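Local atomic coordinates of glucoamylase (Thermoanaerobacterium thermosaccharolyticum, PDB entry 1LF6), a protein that hydrolyses terminal alpha-1,4-linked glucose units one after another from the non-reducing ends of starch-type chains, releasing beta-D-glucose. Residues G39-V47 / Y276-C284; A55-Y63 / A70-I78. One frame throughout, in Å; residues are numbered along the deposited sequence.

From the N terminus the chain first lays down strand 39-42, an outermost strand of a seven-stranded antiparallel sheet in the N-terminal beta-sandwich domain, then continues through strand 51-55 to the hairpin of strands 58-63 and 70-80. Contact 2 closes this hairpin, with six residues between its segments. Much later, after the rest of the sandwich strands, helix 269-284 returns to residues 39-47, and contact 1 closes a loop of 228 residues inside which contact 2 is nested. Both contacts reach the same sheet, their centres about 20 Å apart: contact 2 joins neighbouring strands within it, while contact 1 ties its outermost strand to helix 269-284.

Contact 1. Residues G39-V47 / Y276-C284; sequences GVGTANNYV and YIDEWTKYC
Asn44 lays its CB over one face of the Trp280 indole, 3.6 Å from the centroid of the six-membered ring and almost centred over it, a CH-pi contact. The contact as a whole sets strand 39-42 of the N-terminal beta-sandwich and the loop that follows it against helix 269-284, whose residues 276-284 run nearly at right angles to the strand. With CG anti to the backbone N (chi1 174°), the Asn44 amide extends across the indole, the two planes only 18° apart, and reaches the helix backbone. There Asn44 ND2 donates to Glu279 O at 2.9 Å, within the plane of its own amide but from well above the carbonyl plane. Asn44 ND2 also lies 3.3 Å from Tyr283 CB.

At the edge of the indole, Trp280 NE1 donates to Thr42 O over 2.7 Å; the oxygen lies close to the ring plane and its C=O points almost straight at the nitrogen, although the N-H is bent to 134°. Asn44 CB and this bond thus fix the indole both at its face and at its edge. The polar end of Thr42 turns elsewhere, OG1 bonding to Lys311 and to Val50 O. Tyr276 stands beside Trp280, with Trp280 CD1 over the rim of its ring, and its hydroxyl receives a weak bond from Thr42 N while also pairing with Leu105 O. That hydroxyl faces Gly41, where a CB would clash with it. Met303 of helix 296-306 also touches Trp280. A water completes the link, accepting from Asn44 N at 2.7 Å and donating to both Tyr276 O and Glu279 OE2.

Contact 2. Residues A55-Y63 / A70-I78; sequences ANGAISEVY and ADVKEIKFI
Val62 and Val72 lie side by side and point the same way, their CB atoms 3.7 Å apart. Ile59 and Ile75 pair likewise, CG2 of Ile59 against CD1 of Ile75; Leu133 of strand 132-141 touches both Val62 and Ile59. Tyr63 makes a CH-pi contact: its CG stands anti to the carbonyl carbon (chi1 -58°), which brings one ring face over Ala70 CB, 4.0 Å from the ring centroid. Its hydroxyl bonds to His338. A serine in place of Tyr63 would probably open a gap beside the Ala70 methyl and leave His338 NE2 without its tyrosine partner.

Two backbone bonds cross the strands. Asp71 N donates to Val62 O at 2.9 Å with a nearly straight N-H (169°), whereas the bond from Ile75 N to Ile59 O is more bent. Between them the chain turns a corner at Lys73, and the Glu61 CA-H instead meets Val72 O, CA to O 3.1 Å.

Charge and water gather beside the corner and toward the Ala55-Ala58 turn. Within residues 70-78, Lys73 NZ forms a salt bridge with Glu74 OE1, while a water bridges Glu74 OE2 to Asn56 OD1. Another water links Ile59 N with Ile75 O. Strands 58-63 and 70-80, sparsely bonded and bent at Lys73, form an irregular beta hairpin in the antiparallel sheet of the N-terminal beta-sandwich.

Contact 1. Residues G39-V47 / Y276-C284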
ATOM      1  N   GLY A  39      -9.170   0.517   6.167  1.00 17.79           N
ATOM      2  CA  GLY A  39      -9.324   1.675   5.308  1.00 16.48           C
ATOM      3  C   GLY A  39      -8.111   2.579   5.305  1.00 16.37           C
ATOM      4  O   GLY A  39      -7.258   2.499   6.191  1.00 16.39           O
ATOM      5  N   VAL A  40      -8.034   3.428   4.288  1.00 14.71           N
ATOM      6  CA  VAL A  40      -6.950   4.385   4.153  1.00 16.55           C
ATOM      7  C   VAL A  40      -7.563   5.647   3.566  1.00 16.92           C
ATOM      8  O   VAL A  40      -8.539   5.572   2.822  1.00 17.40           O
ATOM      9  CB  VAL A  40      -5.825   3.868   3.220  1.00 18.28           C
ATOM     10  CG1 VAL A  40      -5.259   2.565   3.765  1.00 17.06           C
ATOM     11  CG2 VAL A  40      -6.360   3.674   1.800  1.00 19.42           C
ATOM     12  N   GLY A  41      -7.011   6.808   3.904  1.00 18.93           N
ATOM     13  CA  GLY A  41      -7.573   8.032   3.367  1.00 19.81           C
ATOM     14  C   GLY A  41      -6.709   9.269   3.478  1.00 19.61           C
ATOM     15  O   GLY A  41      -5.685   9.285   4.152  1.00 19.58           O
ATOM     16  N   THR A  42      -7.153  10.315   2.798  1.00 20.41           N
ATOM     17  CA  THR A  42      -6.470  11.595   2.786  1.00 20.80           C
ATOM     18  C   THR A  42      -7.374  12.521   1.983  1.00 21.74           C
ATOM     19  O   THR A  42      -8.202  12.053   1.197  1.00 20.91           O
ATOM     20  CB  THR A  42      -5.089  11.487   2.096  1.00 20.51           C
ATOM     21  OG1 THR A  42      -4.361  12.707   2.279  1.00 19.79           O
ATOM     22  CG2 THR A  42      -5.252  11.213   0.609  1.00 19.18           C
ATOM     23  N   ALA A  43      -7.240  13.824   2.190  1.00 22.74           N
ATOM     24  CA  ALA A  43      -8.061  14.767   1.447  1.00 23.91           C
ATOM     25  C   ALA A  43      -7.609  14.696  -0.003  1.00 24.59           C
ATOM     26  O   ALA A  43      -6.426  14.492  -0.282  1.00 24.76           O
ATOM     27  CB  ALA A  43      -7.876  16.183   1.991  1.00 22.38           C
ATOM     28  N   ASN A  44      -8.554  14.852  -0.921  1.00 26.36           N
ATOM     29  CA  ASN A  44      -8.243  14.803  -2.343  1.00 27.46           C
ATOM     30  C   ASN A  44      -7.734  16.156  -2.858  1.00 27.73           C
ATOM     31  O   ASN A  44      -8.316  16.768  -3.755  1.00 28.33           O
ATOM     32  CB  ASN A  44      -9.481  14.331  -3.126  1.00 27.46           C
ATOM     33  CG  ASN A  44      -9.290  14.387  -4.632  1.00 29.95           C
ATOM     34  OD1 ASN A  44      -8.205  14.133  -5.150  1.00 27.32           O
ATOM     35  ND2 ASN A  44     -10.360  14.711  -5.344  1.00 34.07           N
ATOM     36  N   ASN A  45      -6.649  16.624  -2.250  1.00 27.33           N
ATOM     37  CA  ASN A  45      -6.003  17.875  -2.639  1.00 27.35           C
ATOM     38  C   ASN A  45      -4.573  17.850  -2.112  1.00 26.07           C
ATOM     39  O   ASN A  45      -4.232  17.002  -1.287  1.00 26.88           O
ATOM     40  CB  ASN A  45      -6.761  19.107  -2.100  1.00 26.90           C
ATOM     41  CG  ASN A  45      -6.782  19.190  -0.577  1.00 25.64           C
ATOM     42  OD1 ASN A  45      -7.829  19.037   0.045  1.00 27.37           O
ATOM     43  ND2 ASN A  45      -5.630  19.453   0.023  1.00 25.97           N
ATOM     44  N   TYR A  46      -3.741  18.771  -2.582  1.00 24.43           N
ATOM     45  CA  TYR A  46      -2.345  18.813  -2.162  1.00 23.85           C
ATOM     46  C   TYR A  46      -2.061  19.670  -0.934  1.00 24.38           C
ATOM     47  O   TYR A  46      -0.964  19.621  -0.376  1.00 23.44           O
ATOM     48  CB  TYR A  46      -1.466  19.266  -3.333  1.00 26.06           C
ATOM     49  CG  TYR A  46      -1.476  18.288  -4.491  1.00 25.40           C
ATOM     50  CD1 TYR A  46      -2.216  18.543  -5.647  1.00 25.16           C
ATOM     51  CD2 TYR A  46      -0.777  17.085  -4.409  1.00 26.16           C
ATOM     52  CE1 TYR A  46      -2.258  17.616  -6.694  1.00 24.80           C
ATOM     53  CE2 TYR A  46      -0.814  16.155  -5.442  1.00 25.27           C
ATOM     54  CZ  TYR A  46      -1.552  16.422  -6.579  1.00 24.55           C
ATOM     55  OH  TYR A  46      -1.578  15.496  -7.598  1.00 24.19           O
ATOM     56  N   VAL A  47      -3.057  20.436  -0.502  1.00 25.29           N
ATOM     57  CA  VAL A  47      -2.911  21.301   0.661  1.00 25.70           C
ATOM     58  C   VAL A  47      -2.854  20.504   1.964  1.00 25.67           C
ATOM     59  O   VAL A  47      -1.915  20.651   2.748  1.00 25.96           O
ATOM     60  CB  VAL A  47      -4.079  22.312   0.752  1.00 26.79           C
ATOM     61  CG1 VAL A  47      -3.842  23.277   1.907  1.00 25.52           C
ATOM     62  CG2 VAL A  47      -4.218  23.071  -0.565  1.00 25.13           C
ATOM     63  N   TYR A 276     -15.143  17.072   2.601  1.00 24.55           N
ATOM     64  CA  TYR A 276     -14.217  15.968   2.390  1.00 25.38           C
ATOM     65  C   TYR A 276     -14.817  15.028   1.355  1.00 25.66           C
ATOM     66  O   TYR A 276     -14.163  14.663   0.373  1.00 25.92           O
ATOM     67  CB  TYR A 276     -13.978  15.218   3.706  1.00 24.17           C
ATOM     68  CG  TYR A 276     -13.013  14.053   3.605  1.00 21.51           C
ATOM     69  CD1 TYR A 276     -11.636  14.242   3.726  1.00 21.74           C
ATOM     70  CD2 TYR A 276     -13.481  12.756   3.396  1.00 22.18           C
ATOM     71  CE1 TYR A 276     -10.745  13.161   3.642  1.00 19.50           C
ATOM     72  CE2 TYR A 276     -12.604  11.672   3.309  1.00 22.06           C
ATOM     73  CZ  TYR A 276     -11.241  11.881   3.435  1.00 19.37           C
ATOM     74  OH  TYR A 276     -10.381  10.807   3.356  1.00 21.56           O
ATOM     75  N   ILE A 277     -16.077  14.663   1.573  1.00 26.31           N
ATOM     76  CA  ILE A 277     -16.797  13.763   0.677  1.00 28.23           C
ATOM     77  C   ILE A 277     -16.961  14.333  -0.732  1.00 28.90           C
ATOM     78  O   ILE A 277     -16.716  13.634  -1.716  1.00 28.73           O
ATOM     79  CB  ILE A 277     -18.196  13.420   1.250  1.00 28.31           C
ATOM     80  CG1 ILE A 277     -18.040  12.672   2.573  1.00 27.88           C
ATOM     81  CG2 ILE A 277     -18.986  12.583   0.253  1.00 28.38           C
ATOM     82  CD1 ILE A 277     -19.350  12.462   3.323  1.00 29.93           C
ATOM     83  N   ASP A 278     -17.370  15.597  -0.827  1.00 29.27           N
ATOM     84  CA  ASP A 278     -17.572  16.237  -2.127  1.00 29.43           C
ATOM     85  C   ASP A 278     -16.306  16.240  -2.977  1.00 27.29           C
ATOM     86  O   ASP A 278     -16.359  16.000  -4.182  1.00 25.83           O
ATOM     87  CB  ASP A 278     -18.055  17.686  -1.966  1.00 31.08           C
ATOM     88  CG  ASP A 278     -19.431  17.782  -1.337  1.00 33.47           C
ATOM     89  OD1 ASP A 278     -20.284  16.914  -1.624  1.00 34.79           O
ATOM     90  OD2 ASP A 278     -19.667  18.739  -0.566  1.00 36.33           O
ATOM     91  N   GLU A 279     -15.169  16.523  -2.348  1.00 25.66           N
ATOM     92  CA  GLU A 279     -13.903  16.560  -3.068  1.00 26.53           C
ATOM     93  C   GLU A 279     -13.593  15.207  -3.696  1.00 25.29           C
ATOM     94  O   GLU A 279     -13.159  15.129  -4.850  1.00 24.53           O
ATOM     95  CB  GLU A 279     -12.767  16.971  -2.128  1.00 27.76           C
ATOM     96  CG  GLU A 279     -11.882  18.067  -2.694  1.00 32.92           C
ATOM     97  CD  GLU A 279     -10.776  18.498  -1.744  1.00 35.28           C
ATOM     98  OE1 GLU A 279     -10.062  19.473  -2.069  1.00 39.33           O
ATOM     99  OE2 GLU A 279     -10.614  17.868  -0.677  1.00 36.30           O
ATOM    100  N   TRP A 280     -13.818  14.144  -2.930  1.00 23.80           N
ATOM    101  CA  TRP A 280     -13.575  12.790  -3.407  1.00 24.42           C
ATOM    102  C   TRP A 280     -14.602  12.366  -4.453  1.00 25.21           C
ATOM    103  O   TRP A 280     -14.270  11.665  -5.408  1.00 26.27           O
ATOM    104  CB  TRP A 280     -13.597  11.807  -2.232  1.00 22.97           C
ATOM    105  CG  TRP A 280     -12.255  11.618  -1.604  1.00 22.31           C
ATOM    106  CD1 TRP A 280     -11.907  11.878  -0.310  1.00 22.44           C
ATOM    107  CD2 TRP A 280     -11.066  11.157  -2.256  1.00 22.42           C
ATOM    108  NE1 TRP A 280     -10.572  11.610  -0.114  1.00 21.28           N
ATOM    109  CE2 TRP A 280     -10.032  11.164  -1.295  1.00 22.31           C
ATOM    110  CE3 TRP A 280     -10.774  10.737  -3.563  1.00 22.35           C
ATOM    111  CZ2 TRP A 280      -8.725  10.768  -1.596  1.00 22.80           C
ATOM    112  CZ3 TRP A 280      -9.478  10.345  -3.865  1.00 22.30           C
ATOM    113  CH2 TRP A 280      -8.467  10.362  -2.884  1.00 23.59           C
ATOM    114  N   THR A 281     -15.848  12.784  -4.260  1.00 24.58           N
ATOM    115  CA  THR A 281     -16.921  12.448  -5.186  1.00 24.35           C
ATOM    116  C   THR A 281     -16.643  13.108  -6.529  1.00 24.75           C
ATOM    117  O   THR A 281     -16.831  12.504  -7.585  1.00 24.12           O
ATOM    118  CB  THR A 281     -18.282  12.925  -4.643  1.00 23.89           C
ATOM    119  OG1 THR A 281     -18.494  12.361  -3.345  1.00 21.20           O
ATOM    120  CG2 THR A 281     -19.413  12.478  -5.556  1.00 24.01           C
ATOM    121  N   LYS A 282     -16.178  14.351  -6.476  1.00 25.71           N
ATOM    122  CA  LYS A 282     -15.847  15.107  -7.675  1.00 26.46           C
ATOM    123  C   LYS A 282     -14.832  14.335  -8.516  1.00 26.33           C
ATOM    124  O   LYS A 282     -14.938  14.260  -9.744  1.00 24.94           O
ATOM    125  CB  LYS A 282     -15.255  16.460  -7.280  1.00 28.32           C
ATOM    126  CG  LYS A 282     -14.786  17.298  -8.450  1.00 31.18           C
ATOM    127  CD  LYS A 282     -14.090  18.553  -7.965  1.00 34.20           C
ATOM    128  CE  LYS A 282     -13.662  19.425  -9.129  1.00 36.62           C
ATOM    129  NZ  LYS A 282     -13.033  20.687  -8.646  1.00 37.96           N
ATOM    130  N   TYR A 283     -13.838  13.767  -7.845  1.00 24.86           N
ATOM    131  CA  TYR A 283     -12.817  12.999  -8.539  1.00 23.94           C
ATOM    132  C   TYR A 283     -13.388  11.734  -9.161  1.00 22.36           C
ATOM    133  O   TYR A 283     -13.106  11.435 -10.316  1.00 22.08           O
ATOM    134  CB  TYR A 283     -11.675  12.623  -7.594  1.00 23.76           C
ATOM    135  CG  TYR A 283     -10.710  11.648  -8.228  1.00 26.27           C
ATOM    136  CD1 TYR A 283     -10.641  10.320  -7.799  1.00 25.68           C
ATOM    137  CD2 TYR A 283      -9.893  12.042  -9.287  1.00 24.00           C
ATOM    138  CE1 TYR A 283      -9.775   9.407  -8.415  1.00 26.20           C
ATOM    139  CE2 TYR A 283      -9.028  11.142  -9.909  1.00 24.90           C
ATOM    140  CZ  TYR A 283      -8.972   9.829  -9.468  1.00 25.58           C
ATOM    141  OH  TYR A 283      -8.105   8.947 -10.069  1.00 26.12           O
ATOM    142  N   CYS A 284     -14.190  10.994  -8.401  1.00 23.34           N
ATOM    143  CA  CYS A 284     -14.776   9.761  -8.917  1.00 24.25           C
ATOM    144  C   CYS A 284     -15.613  10.011 -10.160  1.00 26.72           C
ATOM    145  O   CYS A 284     -15.567   9.232 -11.115  1.00 25.75           O
ATOM    146  CB  CYS A 284     -15.645   9.083  -7.857  1.00 23.18           C
ATOM    147  SG  CYS A 284     -14.722   8.355  -6.492  1.00 25.84           S
TER
HETATM  148  O   HOH W   1     -11.137  15.082  -0.070  1.00 19.75           O

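Contact 2. Residues A55-Y63 / A70-I78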
ATOM      1  N   ALA A  55      -7.182   0.090  11.286  1.00 18.47           N
ATOM      2  CA  ALA A  55      -6.910  -1.322  11.524  1.00 19.00           C
ATOM      3  C   ALA A  55      -7.449  -1.718  12.895  1.00 20.05           C
ATOM      4  O   ALA A  55      -7.343  -0.952  13.856  1.00 21.89           O
ATOM      5  CB  ALA A  55      -5.403  -1.591  11.451  1.00 16.03           C
ATOM      6  N   ASN A  56      -8.045  -2.904  12.971  1.00 20.51           N
ATOM      7  CA  ASN A  56      -8.587  -3.415  14.221  1.00 22.36           C
ATOM      8  C   ASN A  56      -9.531  -2.441  14.921  1.00 22.40           C
ATOM      9  O   ASN A  56      -9.498  -2.300  16.144  1.00 22.41           O
ATOM     10  CB  ASN A  56      -7.431  -3.797  15.153  1.00 24.27           C
ATOM     11  CG  ASN A  56      -6.596  -4.939  14.596  1.00 25.23           C
ATOM     12  OD1 ASN A  56      -5.382  -4.992  14.787  1.00 30.16           O
ATOM     13  ND2 ASN A  56      -7.250  -5.865  13.909  1.00 25.67           N
ATOM     14  N   GLY A  57     -10.363  -1.766  14.133  1.00 21.18           N
ATOM     15  CA  GLY A  57     -11.330  -0.837  14.686  1.00 20.71           C
ATOM     16  C   GLY A  57     -10.795   0.494  15.162  1.00 20.78           C
ATOM     17  O   GLY A  57     -11.505   1.252  15.823  1.00 21.06           O
ATOM     18  N   ALA A  58      -9.552   0.806  14.823  1.00 20.77           N
ATOM     19  CA  ALA A  58      -8.985   2.070  15.262  1.00 19.18           C
ATOM     20  C   ALA A  58      -7.981   2.653  14.289  1.00 19.41           C
ATOM     21  O   ALA A  58      -7.415   1.955  13.444  1.00 19.71           O
ATOM     22  CB  ALA A  58      -8.334   1.895  16.633  1.00 18.23           C
ATOM     23  N   ILE A  59      -7.778   3.954  14.413  1.00 19.10           N
ATOM     24  CA  ILE A  59      -6.823   4.653  13.583  1.00 20.98           C
ATOM     25  C   ILE A  59      -5.453   4.039  13.858  1.00 22.21           C
ATOM     26  O   ILE A  59      -5.057   3.887  15.014  1.00 22.18           O
ATOM     27  CB  ILE A  59      -6.797   6.152  13.947  1.00 21.75           C
ATOM     28  CG1 ILE A  59      -8.072   6.823  13.428  1.00 22.12           C
ATOM     29  CG2 ILE A  59      -5.536   6.810  13.411  1.00 19.70           C
ATOM     30  CD1 ILE A  59      -8.291   8.232  13.953  1.00 20.11           C
ATOM     31  N   SER A  60      -4.748   3.650  12.802  1.00 21.47           N
ATOM     32  CA  SER A  60      -3.417   3.088  12.966  1.00 21.77           C
ATOM     33  C   SER A  60      -2.417   4.167  12.539  1.00 21.96           C
ATOM     34  O   SER A  60      -2.468   5.288  13.048  1.00 22.23           O
ATOM     35  CB  SER A  60      -3.263   1.806  12.134  1.00 23.33           C
ATOM     36  OG  SER A  60      -3.788   1.949  10.824  1.00 22.68           O
ATOM     37  N   GLU A  61      -1.523   3.856  11.609  1.00 21.67           N
ATOM     38  CA  GLU A  61      -0.544   4.847  11.171  1.00 22.90           C
ATOM     39  C   GLU A  61      -1.166   6.098  10.547  1.00 23.43           C
ATOM     40  O   GLU A  61      -2.158   6.021   9.816  1.00 22.30           O
ATOM     41  CB  GLU A  61       0.433   4.249  10.153  1.00 25.03           C
ATOM     42  CG  GLU A  61       1.418   3.230  10.699  1.00 29.37           C
ATOM     43  CD  GLU A  61       0.873   1.815  10.691  1.00 30.63           C
ATOM     44  OE1 GLU A  61      -0.206   1.596  10.115  1.00 27.92           O
ATOM     45  OE2 GLU A  61       1.536   0.920  11.258  1.00 35.88           O
ATOM     46  N   VAL A  62      -0.574   7.252  10.852  1.00 22.16           N
ATOM     47  CA  VAL A  62      -1.015   8.530  10.306  1.00 20.92           C
ATOM     48  C   VAL A  62       0.246   9.181   9.763  1.00 20.77           C
ATOM     49  O   VAL A  62       1.281   9.204  10.434  1.00 22.73           O
ATOM     50  CB  VAL A  62      -1.654   9.446  11.383  1.00 20.77           C
ATOM     51  CG1 VAL A  62      -2.174  10.719  10.730  1.00 19.67           C
ATOM     52  CG2 VAL A  62      -2.792   8.719  12.087  1.00 16.53           C
ATOM     53  N   TYR A  63       0.159   9.714   8.552  1.00 21.43           N
ATOM     54  CA  TYR A  63       1.314  10.314   7.891  1.00 21.36           C
ATOM     55  C   TYR A  63       1.251  11.824   7.697  1.00 21.88           C
ATOM     56  O   TYR A  63       0.189  12.382   7.415  1.00 21.98           O
ATOM     57  CB  TYR A  63       1.503   9.647   6.526  1.00 20.89           C
ATOM     58  CG  TYR A  63       1.700   8.148   6.604  1.00 22.03           C
ATOM     59  CD1 TYR A  63       2.953   7.576   6.379  1.00 20.86           C
ATOM     60  CD2 TYR A  63       0.640   7.303   6.928  1.00 20.72           C
ATOM     61  CE1 TYR A  63       3.145   6.197   6.478  1.00 22.62           C
ATOM     62  CE2 TYR A  63       0.820   5.923   7.031  1.00 20.90           C
ATOM     63  CZ  TYR A  63       2.073   5.378   6.804  1.00 23.62           C
ATOM     64  OH  TYR A  63       2.251   4.011   6.903  1.00 25.27           O
ATOM     65  N   ALA A  70       5.509   8.416   8.654  1.00 23.45           N
ATOM     66  CA  ALA A  70       4.504   8.004   9.621  1.00 22.72           C
ATOM     67  C   ALA A  70       4.875   8.679  10.935  1.00 23.01           C
ATOM     68  O   ALA A  70       6.048   8.737  11.301  1.00 24.43           O
ATOM     69  CB  ALA A  70       4.510   6.493   9.778  1.00 21.01           C
ATOM     70  N   ASP A  71       3.877   9.195  11.637  1.00 23.63           N
ATOM     71  CA  ASP A  71       4.111   9.895  12.892  1.00 22.84           C
ATOM     72  C   ASP A  71       3.303   9.305  14.028  1.00 23.08           C
ATOM     73  O   ASP A  71       3.532   9.622  15.193  1.00 23.23           O
ATOM     74  CB  ASP A  71       3.731  11.365  12.738  1.00 22.80           C
ATOM     75  CG  ASP A  71       4.522  12.061  11.663  1.00 22.87           C
ATOM     76  OD1 ASP A  71       3.904  12.575  10.708  1.00 25.12           O
ATOM     77  OD2 ASP A  71       5.765  12.098  11.771  1.00 24.33           O
ATOM     78  N   VAL A  72       2.353   8.446  13.681  1.00 23.28           N
ATOM     79  CA  VAL A  72       1.478   7.838  14.668  1.00 22.15           C
ATOM     80  C   VAL A  72       1.396   6.325  14.506  1.00 22.38           C
ATOM     81  O   VAL A  72       1.392   5.811  13.389  1.00 22.88           O
ATOM     82  CB  VAL A  72       0.055   8.430  14.542  1.00 21.26           C
ATOM     83  CG1 VAL A  72      -0.870   7.811  15.575  1.00 19.92           C
ATOM     84  CG2 VAL A  72       0.111   9.943  14.696  1.00 20.03           C
ATOM     85  N   LYS A  73       1.332   5.611  15.622  1.00 21.21           N
ATOM     86  CA  LYS A  73       1.232   4.162  15.569  1.00 23.12           C
ATOM     87  C   LYS A  73      -0.238   3.783  15.713  1.00 25.02           C
ATOM     88  O   LYS A  73      -0.754   2.953  14.961  1.00 23.96           O
ATOM     89  CB  LYS A  73       2.065   3.536  16.691  1.00 24.45           C
ATOM     90  CG  LYS A  73       2.173   2.016  16.640  1.00 25.50           C
ATOM     91  CD  LYS A  73       1.119   1.339  17.492  1.00 27.43           C
ATOM     92  CE  LYS A  73       1.353  -0.166  17.565  1.00 27.85           C
ATOM     93  NZ  LYS A  73       0.414  -0.835  18.508  1.00 30.21           N
ATOM     94  N   GLU A  74      -0.910   4.414  16.675  1.00 25.71           N
ATOM     95  CA  GLU A  74      -2.320   4.156  16.932  1.00 27.76           C
ATOM     96  C   GLU A  74      -3.003   5.237  17.761  1.00 28.41           C
ATOM     97  O   GLU A  74      -2.355   6.052  18.414  1.00 26.67           O
ATOM     98  CB  GLU A  74      -2.508   2.845  17.690  1.00 29.88           C
ATOM     99  CG  GLU A  74      -2.282   1.583  16.907  1.00 34.29           C
ATOM    100  CD  GLU A  74      -2.788   0.380  17.672  1.00 37.46           C
ATOM    101  OE1 GLU A  74      -2.394   0.229  18.850  1.00 36.11           O
ATOM    102  OE2 GLU A  74      -3.579  -0.409  17.102  1.00 38.10           O
ATOM    103  N   ILE A  75      -4.330   5.209  17.718  1.00 29.29           N
ATOM    104  CA  ILE A  75      -5.189   6.108  18.484  1.00 29.87           C
ATOM    105  C   ILE A  75      -6.405   5.230  18.748  1.00 30.23           C
ATOM    106  O   ILE A  75      -7.229   5.015  17.856  1.00 29.57           O
ATOM    107  CB  ILE A  75      -5.633   7.344  17.677  1.00 31.44           C
ATOM    108  CG1 ILE A  75      -4.417   8.147  17.217  1.00 31.80           C
ATOM    109  CG2 ILE A  75      -6.514   8.232  18.553  1.00 32.05           C
ATOM    110  CD1 ILE A  75      -4.762   9.343  16.338  1.00 31.65           C
ATOM    111  N   LYS A  76      -6.503   4.703  19.965  1.00 29.17           N
ATOM    112  CA  LYS A  76      -7.603   3.816  20.311  1.00 28.63           C
ATOM    113  C   LYS A  76      -8.292   4.164  21.624  1.00 29.72           C
ATOM    114  O   LYS A  76      -7.780   4.950  22.430  1.00 30.00           O
ATOM    115  CB  LYS A  76      -7.094   2.375  20.387  1.00 28.59           C
ATOM    116  CG  LYS A  76      -6.099   2.150  21.520  1.00 26.59           C
ATOM    117  CD  LYS A  76      -5.525   0.745  21.498  1.00 25.14           C
ATOM    118  CE  LYS A  76      -4.476   0.572  22.589  1.00 22.37           C
ATOM    119  NZ  LYS A  76      -3.896  -0.797  22.588  1.00 17.68           N
ATOM    120  N   PHE A  77      -9.459   3.563  21.829  1.00 28.43           N
ATOM    121  CA  PHE A  77     -10.232   3.779  23.043  1.00 30.54           C
ATOM    122  C   PHE A  77     -10.117   2.587  23.978  1.00 31.07           C
ATOM    123  O   PHE A  77     -10.039   1.439  23.533  1.00 29.52           O
ATOM    124  CB  PHE A  77     -11.711   3.999  22.710  1.00 28.10           C
ATOM    125  CG  PHE A  77     -12.028   5.389  22.252  1.00 29.08           C
ATOM    126  CD1 PHE A  77     -11.885   6.467  23.120  1.00 27.72           C
ATOM    127  CD2 PHE A  77     -12.463   5.626  20.954  1.00 25.97           C
ATOM    128  CE1 PHE A  77     -12.169   7.761  22.700  1.00 26.12           C
ATOM    129  CE2 PHE A  77     -12.749   6.913  20.527  1.00 26.94           C
ATOM    130  CZ  PHE A  77     -12.602   7.985  21.401  1.00 27.18           C
ATOM    131  N   ILE A  78     -10.100   2.876  25.276  1.00 32.12           N
ATOM    132  CA  ILE A  78     -10.041   1.843  26.299  1.00 34.64           C
ATOM    133  C   ILE A  78     -11.203   2.127  27.242  1.00 35.36           C
ATOM    134  O   ILE A  78     -11.378   3.261  27.693  1.00 35.17           O
ATOM    135  CB  ILE A  78      -8.725   1.893  27.109  1.00 35.07           C
ATOM    136  CG1 ILE A  78      -7.524   1.839  26.163  1.00 34.88           C
ATOM    137  CG2 ILE A  78      -8.676   0.720  28.084  1.00 34.11           C
ATOM    138  CD1 ILE A  78      -7.484   0.595  25.289  1.00 35.58           C
TER
HETATM  139  O   HOH W   2      -5.247   0.761  15.120  1.00 22.60           O
HETATM  140  O   HOH W   3      -4.174  -2.890  16.997  1.00 38.94           O
HETATM  141  O   HOH W   4      -9.591   5.464  16.504  1.00 15.06           O